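Local atomic coordinates of putative adhesin (Bacteroides thetaiotaomicron, PDB entry 4QDG), a protein that probably helps anchor pili to the bacterial outer membrane as a lipoprotein of the FimB/Mfa2 family, and binds magnesium ions. Residues A[69-73]-A[74-78]; A[111-114]-A[115-118]; A[227-230]-A[231-234]; A[238-242]-A[243-247]; A[295-298]-A[299-302]. All blocks are in the same frame, centred on the assembly; numbering follows the deposited sequence. Where two conformers were deposited one is given.

Interaction 1. Residues A[69-73]-A[74-78]; sequences LDLKQ and GNYHF
Tyr-76 and Lys-72 make a tyrosine corner in the arch that leads from strand 67-70 to strand 75-82, where a tyrosine hydroxyl ties down the backbone of the residue four places before it. Tyr-76 OH donates to Lys-72 O at 2.6 Å, with the donor tilted 18° from the carbonyl plane. Lys-72 O lies at the edge of the phenol, while Leu-71 covers one face: Leu-71 CD1 sits 4.0 Å from the centroid of the Tyr-76 ring, a CH-pi contact almost on the ring normal. The same methyl reaches on to the edge of the next aromatic, 3.9 Å from Phe-78 CZ. Leu-69 and Phe-78 point at each other across the arch, with Leu-69 CD1 3.6 Å from Phe-78 CE1. Tyr-76 CG stands anti to the carbonyl carbon (chi1 -66°), which lays the ring back across the arch. Gly-74, with phi at 164°, takes the bend in a conformation readily adopted without a beta carbon, and its N bonds to Thr-135 OG1. Leu-40, Val-42, Val-15 and Leu-17 on neighbouring strands continue the apolar layer. Tyrosine suits this place because it is greasy along its ring and polar at its end: it can share a buried layer with leucines and still satisfy a loop carbonyl.

Interaction 2. Residues A[111-114]-A[115-118]; sequences DSEC and LTNP
Glu-113 O and Asn-117 N form the shortest backbone hydrogen bond of this helical turn, 2.8 Å and nearly along the C=O axis, with an N-H...O angle of 165°. The same carbonyl takes a second, weak bond from Thr-116 N, while Leu-115 N donates to Ser-112 O at 3.1 Å. Before the turn, Asp-111 OD1 accepts from Glu-113 N at 3.2 Å, met from above the carboxylate plane. Asp-111 OD2 forms a salt bridge with Arg-120, so aspartate serves both ends of its carboxylate. Side chains join through water 1, which donates to Glu-113 OE2 at 2.7 Å and lies 3.2 Å from Thr-116 OG1; Glu-113 OE2 and Thr-116 OG1 are themselves too far apart to bond directly. Further out, buried Cys-114 packs on Ser-90 and Leu-123, and Leu-115 carries its apolar branches to Val-193 and Tyr-195 of strand 193-195. Asn-117 OD1 turns to Arg-119 N as the helix is left. An Asx turn, as at Asp-111, is a common cap at a helix start; here it opens a short, weakly bonded turn after strand 107-110.

Interaction 3. Residues A[227-230]-A[231-234]; sequences MVRD and WYSP
Arg-229 lies over Trp-231 along nearly its whole length. At the root, Arg-229 CB is 3.9 Å from Trp-231 NE1. CG, placed between the backbone N and the carbonyl carbon (chi1 62°), comes over the indole: Arg-229 CG stands 3.8 Å from the centroid of the five-membered ring of Trp-231, a CH-pi contact close to the ring normal. CD passes above the bond between CE2 and CZ2, and Arg-229 NE then sits over the benzo half, 3.3 Å from Trp-231 CZ2. Arg-229 CZ makes a cation-pi contact, 4.3 Å from the centroid of the six-membered ring of Trp-231, yet the guanidinium does not lie flat there: the two planes are 81° apart, so it stands on edge upon the indole. One guanidinium face receives the CB of Tyr-232, with Arg-229 NH2 3.5 Å from Tyr-232 CB. At the tip, Arg-229 NH1 turns back and donates to Met-227 O at 2.9 Å, the oxygen lying in the guanidinium plane, while NH2 forms a salt bridge with Asp-176. Within the loop between strands 213-223 and 235-240, water 2 accepts from Arg-229 N and lies 2.6 Å from Tyr-232 O. Arginine suits the place because its methylenes and charged end both find partners on one tryptophan. Between them Trp-231, Tyr-232, the Met-227 carbonyl and Asp-176 leave the guanidinium little freedom to rotate.

Interaction 4. Residues A[238-242]-A[243-247]; sequences VRRKA and DGVEI
Arg-240 and Asp-243 form the more extensive of the two salt bridges at this hairpin end. The arginine grips side-on: Arg-240 NE reaches Asp-243 OD1 at 3.2 Å on its syn lone pair and in the guanidinium plane, while Arg-240 NH2 reaches Asp-243 OD2 at 3.2 Å; OD2 also accepts from NE. The second bridge, Arg-239 NH1 to Glu-246 OE2 at 3.3 Å, joins two side chains lying alongside each other on a non-hydrogen-bonded antiparallel pair; Arg-239 NH2 has Glu-173 and Glu-171 on strand 170-176. Among backbone bonds, Arg-240 N donates to Val-245 O at 2.8 Å, and Gly-244 N gives a weak bond to Arg-240 O. Gly-244 carries positive phi (65°), a conformation most easily adopted by glycine. Apolar contacts complete the account: Ile-247 CG2 covers a face of the Arg-240 guanidinium, 3.5 Å from Arg-240 NH1, and Val-238 CG1 meets Ile-247 CD1 at 4.1 Å. Within the reversal one backbone bond is well formed and two are weak, while each arginine is matched by an acidic partner, so the charges are paired on this exposed end.

Interaction 5. Residues A[295-298]-A[299-302]; sequences YIKI and NDWT
Ile-298 and Trp-301 face each other across the tight end of this hairpin, joined by two backbone bonds: Ile-298 N to Trp-301 O and Trp-301 N to Ile-298 O, each 2.8 Å. Between them, Asn-299 and Asp-300 take left-handed backbone angles (phi 47° and 69°), which asparagine and aspartate tolerate better than most residues. Asn-299 is held: its OD1 accepts from Ser-280 N of strand 278-285, and it packs beside Ile-298 CG2, with OD1 4.1 Å away. Its side chain lies about 4 Å from that of Glu-276, a ligand of the second magnesium. Trp-301, its CG anti to the backbone N (chi1 174°), stays exposed but leans on Leu-259 and Leu-263 and donates NE1 to Asp-262 of helix 252-263. The face carrying Lys-297 and Thr-302 is looser and more open to solvent. Lys-297 runs past Thr-302, with Lys-297 CG 3.6 Å from Thr-302 OG1, and its NZ stays 4.2 Å from Asp-300 OD1, beyond a salt bridge though the opposite charges may still attract. Tyr-295 CD2 only grazes Thr-302 CG2 at 4.1 Å. A type I' turn closing a two-residue loop is the classic tight beta hairpin, here joining strands 295-298 and 301-304.

In the fold
From the N terminus the five contacts come in series, none nesting within or crossing another. Interaction 1 closes the arch from strand 67-70 to strand 75-82 near one end of the elongated chain. Interaction 2 forms the helical turn after strand 107-110, its centre about 38 Å away. Interaction 3 lies within the loop that follows strand 213-223, and the chain runs from it through strand 235-240 into interaction 4, the hairpin with strand 246-251. After helices 252-263 and 269-275 and strand 278-285, interaction 5 closes the last hairpin, whose strand 295-298 pairs with 278-285. Interactions 4 and 5 lie on the other side of the chain's centre from interaction 1, their own centres about 23 Å apart.

Interaction 1. Residues A[69-73]-A[74-78]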
loop_
_atom_site.group_PDB
_atom_site.type_symbol
_atom_site.label_atom_id
_atom_site.label_comp_id
_atom_site.label_asym_id
_atom_site.label_seq_id
_atom_site.Cartn_x
_atom_site.Cartn_y
_atom_site.Cartn_z
ATOM N N LEU A 69 14.734 -9.980 22.483
ATOM C CA LEU A 69 16.037 -10.063 21.851
ATOM C C LEU A 69 17.134 -9.929 22.871
ATOM O O LEU A 69 17.275 -8.872 23.487
ATOM C CB LEU A 69 16.235 -9.011 20.730
ATOM C CG LEU A 69 15.397 -9.137 19.463
ATOM C CD1 LEU A 69 15.500 -7.865 18.616
ATOM C CD2 LEU A 69 15.841 -10.307 18.627
ATOM N N ASP A 70 17.948 -10.981 23.014
ATOM C CA ASP A 70 19.137 -10.944 23.851
ATOM C C ASP A 70 20.215 -10.220 23.054
ATOM O O ASP A 70 20.532 -10.638 21.947
ATOM C CB ASP A 70 19.573 -12.358 24.291
ATOM C CG ASP A 70 18.648 -12.938 25.331
ATOM O OD1 ASP A 70 18.590 -12.379 26.453
ATOM O OD2 ASP A 70 17.948 -13.914 25.016
ATOM N N LEU A 71 20.695 -9.079 23.567
ATOM C CA LEU A 71 21.677 -8.257 22.870
ATOM C C LEU A 71 22.741 -7.727 23.804
ATOM O O LEU A 71 22.464 -7.442 24.974
ATOM C CB LEU A 71 20.984 -7.058 22.165
ATOM C CG LEU A 71 20.068 -7.361 20.970
ATOM C CD1 LEU A 71 19.266 -6.159 20.590
ATOM C CD2 LEU A 71 20.852 -7.913 19.783
ATOM N N LYS A 72 23.952 -7.565 23.270
ATOM C CA LYS A 72 25.076 -6.938 23.960
ATOM C C LYS A 72 24.679 -5.472 24.240
ATOM O O LYS A 72 24.116 -4.837 23.339
ATOM C CB LYS A 72 26.333 -7.034 23.074
ATOM C CG LYS A 72 27.583 -6.367 23.654
ATOM C CD LYS A 72 28.682 -6.187 22.595
ATOM C CE LYS A 72 28.540 -4.931 21.752
ATOM N NZ LYS A 72 29.359 -5.017 20.505
ATOM N N GLN A 73 24.932 -4.966 25.482
ATOM C CA GLN A 73 24.598 -3.595 25.893
ATOM C C GLN A 73 24.920 -2.602 24.767
ATOM O O GLN A 73 26.008 -2.637 24.207
ATOM C CB GLN A 73 25.340 -3.219 27.197
ATOM C CG GLN A 73 24.788 -1.981 27.919
ATOM C CD GLN A 73 25.471 -1.664 29.237
ATOM O OE1 GLN A 73 25.980 -2.540 29.955
ATOM N NE2 GLN A 73 25.440 -0.396 29.616
ATOM N N GLY A 74 23.955 -1.753 24.437
ATOM C CA GLY A 74 24.130 -0.751 23.388
ATOM C C GLY A 74 22.867 -0.113 22.860
ATOM O O GLY A 74 21.753 -0.462 23.274
ATOM N N ASN A 75 23.050 0.834 21.930
ATOM C CA ASN A 75 21.954 1.543 21.281
ATOM C C ASN A 75 21.798 0.931 19.893
ATOM O O ASN A 75 22.778 0.873 19.148
ATOM C CB ASN A 75 22.251 3.056 21.262
ATOM C CG ASN A 75 21.136 3.929 20.740
ATOM O OD1 ASN A 75 19.954 3.750 21.045
ATOM N ND2 ASN A 75 21.504 4.948 19.986
ATOM N N TYR A 76 20.603 0.386 19.579
ATOM C CA TYR A 76 20.347 -0.305 18.301
ATOM C C TYR A 76 19.261 0.355 17.478
ATOM O O TYR A 76 18.427 1.054 18.036
ATOM C CB TYR A 76 19.947 -1.773 18.537
ATOM C CG TYR A 76 21.056 -2.615 19.113
ATOM C CD1 TYR A 76 21.288 -2.655 20.488
ATOM C CD2 TYR A 76 21.865 -3.395 18.290
ATOM C CE1 TYR A 76 22.322 -3.413 21.026
ATOM C CE2 TYR A 76 22.883 -4.189 18.822
ATOM C CZ TYR A 76 23.100 -4.202 20.195
ATOM O OH TYR A 76 24.095 -4.981 20.746
ATOM N N HIS A 77 19.272 0.112 16.146
ATOM C CA HIS A 77 18.248 0.590 15.219
ATOM C C HIS A 77 17.624 -0.634 14.569
ATOM O O HIS A 77 18.342 -1.491 14.037
ATOM C CB HIS A 77 18.792 1.580 14.183
ATOM C CG HIS A 77 17.703 2.149 13.311
ATOM N ND1 HIS A 77 16.835 3.134 13.781
ATOM C CD2 HIS A 77 17.344 1.818 12.051
ATOM C CE1 HIS A 77 15.976 3.350 12.803
ATOM N NE2 HIS A 77 16.255 2.600 11.735
ATOM N N PHE A 78 16.305 -0.775 14.744
ATOM C CA PHE A 78 15.533 -1.918 14.270
ATOM C C PHE A 78 14.662 -1.566 13.095
ATOM O O PHE A 78 14.014 -0.528 13.115
ATOM C CB PHE A 78 14.644 -2.445 15.401
ATOM C CG PHE A 78 15.419 -2.873 16.617
ATOM C CD1 PHE A 78 15.957 -4.158 16.704
ATOM C CD2 PHE A 78 15.584 -2.004 17.693
ATOM C CE1 PHE A 78 16.668 -4.558 17.839
ATOM C CE2 PHE A 78 16.273 -2.414 18.834
ATOM C CZ PHE A 78 16.819 -3.685 18.897
#

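Interaction 2. Residues A[111-114]-A[115-118]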
loop_
_atom_site.group_PDB
_atom_site.type_symbol
_atom_site.label_atom_id
_atom_site.label_comp_id
_atom_site.label_asym_id
_atom_site.label_seq_id
_atom_site.Cartn_x
_atom_site.Cartn_y
_atom_site.Cartn_z
ATOM N N ASP A 111 8.382 -7.842 -7.036
ATOM C CA ASP A 111 8.659 -8.938 -7.954
ATOM C C ASP A 111 7.864 -8.618 -9.232
ATOM O O ASP A 111 6.637 -8.537 -9.173
ATOM C CB ASP A 111 8.225 -10.275 -7.303
ATOM C CG ASP A 111 8.489 -11.554 -8.091
ATOM O OD1 ASP A 111 8.734 -11.465 -9.331
ATOM O OD2 ASP A 111 8.423 -12.645 -7.484
ATOM N N SER A 112 8.562 -8.353 -10.350
ATOM C CA SER A 112 7.977 -7.968 -11.647
ATOM C C SER A 112 6.905 -8.956 -12.182
ATOM O O SER A 112 6.035 -8.549 -12.955
ATOM C CB SER A 112 9.076 -7.799 -12.688
ATOM O OG SER A 112 9.735 -9.031 -12.948
ATOM N N GLU A 113 6.956 -10.225 -11.745
ATOM C CA GLU A 113 6.012 -11.271 -12.150
ATOM C C GLU A 113 4.584 -10.958 -11.681
ATOM O O GLU A 113 3.620 -11.367 -12.338
ATOM C CB GLU A 113 6.484 -12.636 -11.613
ATOM C CG GLU A 113 6.507 -13.779 -12.621
ATOM C CD GLU A 113 6.715 -13.459 -14.091
ATOM O OE1 GLU A 113 7.781 -12.906 -14.447
ATOM O OE2 GLU A 113 5.807 -13.775 -14.893
ATOM N N CYS A 114 4.454 -10.159 -10.599
ATOM C CA CYS A 114 3.172 -9.678 -10.052
ATOM C C CYS A 114 2.463 -8.716 -10.994
ATOM O O CYS A 114 1.252 -8.568 -10.879
ATOM C CB CYS A 114 3.393 -9.021 -8.699
ATOM S SG CYS A 114 4.014 -10.154 -7.439
ATOM N N LEU A 115 3.192 -8.027 -11.892
ATOM C CA LEU A 115 2.530 -7.083 -12.791
ATOM C C LEU A 115 1.762 -7.814 -13.886
ATOM O O LEU A 115 0.688 -7.346 -14.289
ATOM C CB LEU A 115 3.525 -6.093 -13.425
ATOM C CG LEU A 115 4.287 -5.130 -12.477
ATOM C CD1 LEU A 115 5.400 -4.417 -13.215
ATOM C CD2 LEU A 115 3.362 -4.109 -11.790
ATOM N N THR A 116 2.289 -8.969 -14.340
ATOM C CA THR A 116 1.733 -9.720 -15.458
ATOM C C THR A 116 0.993 -11.024 -15.092
ATOM O O THR A 116 0.060 -11.376 -15.825
ATOM C CB THR A 116 2.835 -10.032 -16.464
ATOM O OG1 THR A 116 3.999 -10.494 -15.781
ATOM C CG2 THR A 116 3.179 -8.813 -17.344
ATOM N N ASN A 117 1.424 -11.776 -14.039
ATOM C CA ASN A 117 0.742 -13.026 -13.717
ATOM C C ASN A 117 -0.651 -12.711 -13.091
ATOM O O ASN A 117 -0.695 -12.141 -12.009
ATOM C CB ASN A 117 1.589 -13.924 -12.814
ATOM C CG ASN A 117 0.973 -15.292 -12.556
ATOM O OD1 ASN A 117 -0.257 -15.472 -12.542
ATOM N ND2 ASN A 117 1.813 -16.293 -12.351
ATOM N N PRO A 118 -1.783 -13.078 -13.753
ATOM C CA PRO A 118 -3.116 -12.718 -13.218
ATOM C C PRO A 118 -3.393 -13.214 -11.808
ATOM O O PRO A 118 -4.123 -12.567 -11.071
ATOM C CB PRO A 118 -4.078 -13.384 -14.208
ATOM C CG PRO A 118 -3.301 -13.452 -15.485
ATOM C CD PRO A 118 -1.908 -13.763 -15.061
HETATM O O HOH W 1 3.448 -13.623 -16.196
#

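Interaction 3. Residues A[227-230]-A[231-234]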
loop_
_atom_site.group_PDB
_atom_site.type_symbol
_atom_site.label_atom_id
_atom_site.label_comp_id
_atom_site.label_asym_id
_atom_site.label_seq_id
_atom_site.Cartn_x
_atom_site.Cartn_y
_atom_site.Cartn_z
HETATM N N MSE A 227 2.683 8.284 -3.488
HETATM C CA MSE A 227 3.420 9.410 -2.926
HETATM C C MSE A 227 3.339 10.658 -3.774
HETATM O O MSE A 227 3.435 10.581 -4.991
HETATM C CB MSE A 227 4.923 9.075 -2.766
HETATM C CG MSE A 227 5.206 7.969 -1.777
HETATM SE SE MSE A 227 7.060 7.940 -1.187
HETATM C CE MSE A 227 7.031 9.459 0.185
ATOM N N VAL A 228 3.271 11.822 -3.122
ATOM C CA VAL A 228 3.422 13.116 -3.795
ATOM C C VAL A 228 4.943 13.330 -3.941
ATOM O O VAL A 228 5.654 13.340 -2.936
ATOM C CB VAL A 228 2.763 14.286 -3.007
ATOM C CG1 VAL A 228 3.109 15.629 -3.647
ATOM C CG2 VAL A 228 1.255 14.117 -2.903
ATOM N N ARG A 229 5.442 13.454 -5.154
ATOM C CA ARG A 229 6.866 13.745 -5.402
ATOM C C ARG A 229 6.979 14.519 -6.694
ATOM O O ARG A 229 6.068 14.450 -7.513
ATOM C CB ARG A 229 7.757 12.493 -5.407
ATOM C CG ARG A 229 7.402 11.503 -6.496
ATOM C CD ARG A 229 7.483 10.118 -5.927
ATOM N NE ARG A 229 7.351 9.078 -6.953
ATOM C CZ ARG A 229 6.215 8.464 -7.262
ATOM N NH1 ARG A 229 5.077 8.834 -6.697
ATOM N NH2 ARG A 229 6.207 7.478 -8.141
ATOM N N ASP A 230 8.065 15.275 -6.878
ATOM C CA ASP A 230 8.159 16.104 -8.074
ATOM C C ASP A 230 8.691 15.320 -9.301
ATOM O O ASP A 230 8.601 15.854 -10.398
ATOM C CB ASP A 230 8.942 17.430 -7.826
ATOM C CG ASP A 230 10.334 17.337 -7.231
ATOM O OD1 ASP A 230 11.020 16.309 -7.459
ATOM O OD2 ASP A 230 10.769 18.319 -6.578
ATOM N N TRP A 231 9.155 14.056 -9.135
ATOM C CA TRP A 231 9.707 13.284 -10.261
ATOM C C TRP A 231 8.716 12.306 -10.924
ATOM O O TRP A 231 9.012 11.800 -12.000
ATOM C CB TRP A 231 11.015 12.556 -9.880
ATOM C CG TRP A 231 10.947 11.685 -8.660
ATOM C CD1 TRP A 231 11.271 12.044 -7.382
ATOM C CD2 TRP A 231 10.658 10.281 -8.625
ATOM N NE1 TRP A 231 11.149 10.960 -6.540
ATOM C CE2 TRP A 231 10.812 9.854 -7.285
ATOM C CE3 TRP A 231 10.262 9.338 -9.594
ATOM C CZ2 TRP A 231 10.584 8.527 -6.888
ATOM C CZ3 TRP A 231 10.030 8.026 -9.194
ATOM C CH2 TRP A 231 10.187 7.634 -7.854
ATOM N N TYR A 232 7.546 12.065 -10.332
ATOM C CA TYR A 232 6.537 11.232 -10.975
ATOM C C TYR A 232 5.154 11.654 -10.573
ATOM O O TYR A 232 4.891 11.928 -9.412
ATOM C CB TYR A 232 6.706 9.706 -10.772
ATOM C CG TYR A 232 6.253 8.964 -12.012
ATOM C CD1 TYR A 232 7.091 8.845 -13.114
ATOM C CD2 TYR A 232 4.939 8.512 -12.141
ATOM C CE1 TYR A 232 6.655 8.267 -14.298
ATOM C CE2 TYR A 232 4.486 7.948 -13.332
ATOM C CZ TYR A 232 5.361 7.805 -14.400
ATOM O OH TYR A 232 4.986 7.259 -15.597
ATOM N N SER A 233 4.268 11.684 -11.567
ATOM C CA SER A 233 2.855 12.016 -11.442
ATOM C C SER A 233 2.052 10.769 -11.892
ATOM O O SER A 233 1.820 10.580 -13.085
ATOM C CB SER A 233 2.529 13.262 -12.269
ATOM O OG SER A 233 1.191 13.675 -12.057
ATOM N N PRO A 234 1.693 9.865 -10.948
ATOM C CA PRO A 234 0.950 8.642 -11.337
ATOM C C PRO A 234 -0.359 8.955 -12.077
ATOM O O PRO A 234 -1.082 9.922 -11.729
ATOM C CB PRO A 234 0.671 7.940 -10.002
ATOM C CG PRO A 234 1.615 8.557 -9.035
ATOM C CD PRO A 234 1.915 9.928 -9.489
HETATM O O HOH W 2 3.562 12.302 -7.211
#

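Interaction 4. Residues A[238-242]-A[243-247]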
loop_
_atom_site.group_PDB
_atom_site.type_symbol
_atom_site.label_atom_id
_atom_site.label_comp_id
_atom_site.label_asym_id
_atom_site.label_seq_id
_atom_site.Cartn_x
_atom_site.Cartn_y
_atom_site.Cartn_z
ATOM N N VAL A 238 -8.368 5.088 -18.548
ATOM C CA VAL A 238 -9.488 4.238 -18.929
ATOM C C VAL A 238 -9.661 4.413 -20.449
ATOM O O VAL A 238 -9.887 5.522 -20.933
ATOM C CB VAL A 238 -10.795 4.455 -18.118
ATOM C CG1 VAL A 238 -11.864 3.453 -18.564
ATOM C CG2 VAL A 238 -10.541 4.304 -16.620
ATOM N N ARG A 239 -9.465 3.317 -21.193
ATOM C CA ARG A 239 -9.500 3.331 -22.654
ATOM C C ARG A 239 -10.582 2.436 -23.217
ATOM O O ARG A 239 -10.718 1.293 -22.748
ATOM C CB ARG A 239 -8.139 2.863 -23.178
ATOM C CG ARG A 239 -7.860 3.088 -24.667
ATOM C CD ARG A 239 -6.389 2.906 -25.024
ATOM N NE ARG A 239 -5.837 1.731 -24.368
ATOM C CZ ARG A 239 -4.892 1.751 -23.435
ATOM N NH1 ARG A 239 -4.298 2.892 -23.100
ATOM N NH2 ARG A 239 -4.508 0.625 -22.852
ATOM N N ARG A 240 -11.356 2.954 -24.218
ATOM C CA ARG A 240 -12.342 2.152 -24.965
ATOM C C ARG A 240 -11.551 1.252 -25.902
ATOM O O ARG A 240 -10.798 1.786 -26.720
ATOM C CB ARG A 240 -13.312 3.023 -25.792
ATOM C CG ARG A 240 -14.298 3.891 -25.025
ATOM C CD ARG A 240 -15.435 4.382 -25.934
ATOM N NE ARG A 240 -14.966 5.346 -26.935
ATOM C CZ ARG A 240 -15.264 6.643 -26.939
ATOM N NH1 ARG A 240 -16.077 7.149 -26.020
ATOM N NH2 ARG A 240 -14.768 7.439 -27.876
ATOM N N LYS A 241 -11.675 -0.090 -25.767
ATOM C CA LYS A 241 -10.946 -1.092 -26.567
ATOM C C LYS A 241 -11.150 -0.942 -28.093
ATOM O O LYS A 241 -10.171 -0.992 -28.846
ATOM C CB LYS A 241 -11.354 -2.513 -26.126
ATOM C CG LYS A 241 -10.489 -3.034 -24.998
ATOM C CD LYS A 241 -11.196 -4.030 -24.121
ATOM C CE LYS A 241 -10.765 -5.453 -24.326
ATOM N NZ LYS A 241 -11.572 -6.358 -23.471
ATOM N N ALA A 242 -12.404 -0.756 -28.534
ATOM C CA ALA A 242 -12.808 -0.676 -29.944
ATOM C C ALA A 242 -12.106 0.414 -30.767
ATOM O O ALA A 242 -11.665 0.126 -31.882
ATOM C CB ALA A 242 -14.312 -0.484 -30.038
ATOM N N ASP A 243 -12.023 1.657 -30.248
ATOM C CA ASP A 243 -11.427 2.780 -30.991
ATOM C C ASP A 243 -10.156 3.327 -30.324
ATOM O O ASP A 243 -9.547 4.263 -30.848
ATOM C CB ASP A 243 -12.455 3.903 -31.198
ATOM C CG ASP A 243 -13.200 4.401 -29.957
ATOM O OD1 ASP A 243 -12.759 4.098 -28.837
ATOM O OD2 ASP A 243 -14.129 5.214 -30.111
ATOM N N GLY A 244 -9.741 2.712 -29.219
ATOM C CA GLY A 244 -8.534 3.094 -28.486
ATOM C C GLY A 244 -8.574 4.470 -27.857
ATOM O O GLY A 244 -7.523 4.980 -27.464
ATOM N N VAL A 245 -9.780 5.072 -27.720
ATOM C CA VAL A 245 -9.948 6.394 -27.121
ATOM C C VAL A 245 -9.812 6.300 -25.611
ATOM O O VAL A 245 -10.443 5.447 -24.972
ATOM C CB VAL A 245 -11.267 7.094 -27.516
ATOM C CG1 VAL A 245 -11.440 8.397 -26.747
ATOM C CG2 VAL A 245 -11.324 7.352 -29.014
ATOM N N GLU A 246 -8.979 7.181 -25.041
ATOM C CA GLU A 246 -8.801 7.235 -23.594
ATOM C C GLU A 246 -9.805 8.216 -23.045
ATOM O O GLU A 246 -9.601 9.420 -23.151
ATOM C CB GLU A 246 -7.369 7.618 -23.215
ATOM C CG GLU A 246 -6.348 6.547 -23.555
ATOM C CD GLU A 246 -4.900 6.953 -23.337
ATOM O OE1 GLU A 246 -4.669 8.114 -22.923
ATOM O OE2 GLU A 246 -4.003 6.101 -23.542
ATOM N N ILE A 247 -10.908 7.706 -22.504
ATOM C CA ILE A 247 -12.024 8.520 -21.992
ATOM C C ILE A 247 -11.659 9.184 -20.654
ATOM O O ILE A 247 -12.182 10.254 -20.351
ATOM C CB ILE A 247 -13.351 7.692 -21.922
ATOM C CG1 ILE A 247 -13.231 6.439 -21.041
ATOM C CG2 ILE A 247 -13.819 7.331 -23.339
ATOM C CD1 ILE A 247 -14.524 6.072 -20.282
#

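Interaction 5. Residues A[295-298]-A[299-302]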
loop_
_atom_site.group_PDB
_atom_site.type_symbol
_atom_site.label_atom_id
_atom_site.label_comp_id
_atom_site.label_asym_id
_atom_site.label_seq_id
_atom_site.Cartn_x
_atom_site.Cartn_y
_atom_site.Cartn_z
ATOM N N TYR A 295 -18.471 15.919 -11.680
ATOM C CA TYR A 295 -18.429 15.306 -10.348
ATOM C C TYR A 295 -18.116 13.836 -10.438
ATOM O O TYR A 295 -18.582 13.152 -11.353
ATOM C CB TYR A 295 -19.771 15.460 -9.615
ATOM C CG TYR A 295 -20.204 16.886 -9.377
ATOM C CD1 TYR A 295 -20.870 17.606 -10.362
ATOM C CD2 TYR A 295 -19.971 17.508 -8.156
ATOM C CE1 TYR A 295 -21.259 18.929 -10.153
ATOM C CE2 TYR A 295 -20.360 18.827 -7.931
ATOM C CZ TYR A 295 -21.014 19.533 -8.930
ATOM O OH TYR A 295 -21.402 20.832 -8.693
ATOM N N ILE A 296 -17.315 13.360 -9.497
ATOM C CA ILE A 296 -16.964 11.948 -9.325
ATOM C C ILE A 296 -17.207 11.572 -7.850
ATOM O O ILE A 296 -17.499 12.438 -7.015
ATOM C CB ILE A 296 -15.510 11.592 -9.793
ATOM C CG1 ILE A 296 -14.433 12.378 -9.014
ATOM C CG2 ILE A 296 -15.350 11.716 -11.333
ATOM C CD1 ILE A 296 -13.020 11.750 -9.046
ATOM N N LYS A 297 -17.115 10.297 -7.541
ATOM C CA LYS A 297 -17.199 9.828 -6.179
ATOM C C LYS A 297 -15.876 9.249 -5.797
ATOM O O LYS A 297 -15.330 8.455 -6.554
ATOM C CB LYS A 297 -18.323 8.805 -5.984
ATOM C CG LYS A 297 -19.585 9.426 -5.436
ATOM C CD LYS A 297 -20.675 8.403 -5.291
ATOM C CE LYS A 297 -21.506 8.662 -4.072
ATOM N NZ LYS A 297 -22.896 8.178 -4.249
ATOM N N ILE A 298 -15.316 9.699 -4.655
ATOM C CA ILE A 298 -14.084 9.123 -4.113
ATOM C C ILE A 298 -14.445 8.601 -2.744
ATOM O O ILE A 298 -14.963 9.365 -1.938
ATOM C CB ILE A 298 -12.861 10.060 -4.100
ATOM C CG1 ILE A 298 -12.663 10.720 -5.471
ATOM C CG2 ILE A 298 -11.620 9.278 -3.647
ATOM C CD1 ILE A 298 -11.510 11.674 -5.566
ATOM N N ASN A 299 -14.218 7.297 -2.493
ATOM C CA ASN A 299 -14.518 6.630 -1.220
ATOM C C ASN A 299 -15.927 6.977 -0.720
ATOM O O ASN A 299 -16.127 7.278 0.453
ATOM C CB ASN A 299 -13.433 6.935 -0.162
ATOM C CG ASN A 299 -12.074 6.407 -0.566
ATOM O OD1 ASN A 299 -11.936 5.715 -1.559
ATOM N ND2 ASN A 299 -11.040 6.746 0.151
ATOM N N ASP A 300 -16.906 6.904 -1.638
ATOM C CA ASP A 300 -18.345 7.149 -1.434
ATOM C C ASP A 300 -18.647 8.637 -1.156
ATOM O O ASP A 300 -19.756 8.968 -0.774
ATOM C CB ASP A 300 -18.909 6.238 -0.316
ATOM C CG ASP A 300 -20.412 5.965 -0.408
ATOM O OD1 ASP A 300 -20.904 5.669 -1.536
ATOM O OD2 ASP A 300 -21.092 6.014 0.649
ATOM N N TRP A 301 -17.695 9.536 -1.393
ATOM C CA TRP A 301 -17.942 10.956 -1.161
ATOM C C TRP A 301 -17.918 11.700 -2.518
ATOM O O TRP A 301 -16.989 11.517 -3.293
ATOM C CB TRP A 301 -16.927 11.509 -0.146
ATOM C CG TRP A 301 -17.009 12.984 0.051
ATOM C CD1 TRP A 301 -16.248 13.943 -0.559
ATOM C CD2 TRP A 301 -17.968 13.678 0.853
ATOM N NE1 TRP A 301 -16.672 15.196 -0.175
ATOM C CE2 TRP A 301 -17.726 15.063 0.695
ATOM C CE3 TRP A 301 -18.985 13.260 1.732
ATOM C CZ2 TRP A 301 -18.480 16.036 1.367
ATOM C CZ3 TRP A 301 -19.741 14.222 2.389
ATOM C CH2 TRP A 301 -19.477 15.592 2.221
ATOM N N THR A 302 -18.961 12.492 -2.815
ATOM C CA THR A 302 -19.067 13.226 -4.082
ATOM C C THR A 302 -18.110 14.430 -4.086
ATOM O O THR A 302 -18.160 15.288 -3.204
ATOM C CB THR A 302 -20.516 13.636 -4.372
ATOM O OG1 THR A 302 -21.304 12.448 -4.409
ATOM C CG2 THR A 302 -20.659 14.336 -5.715
#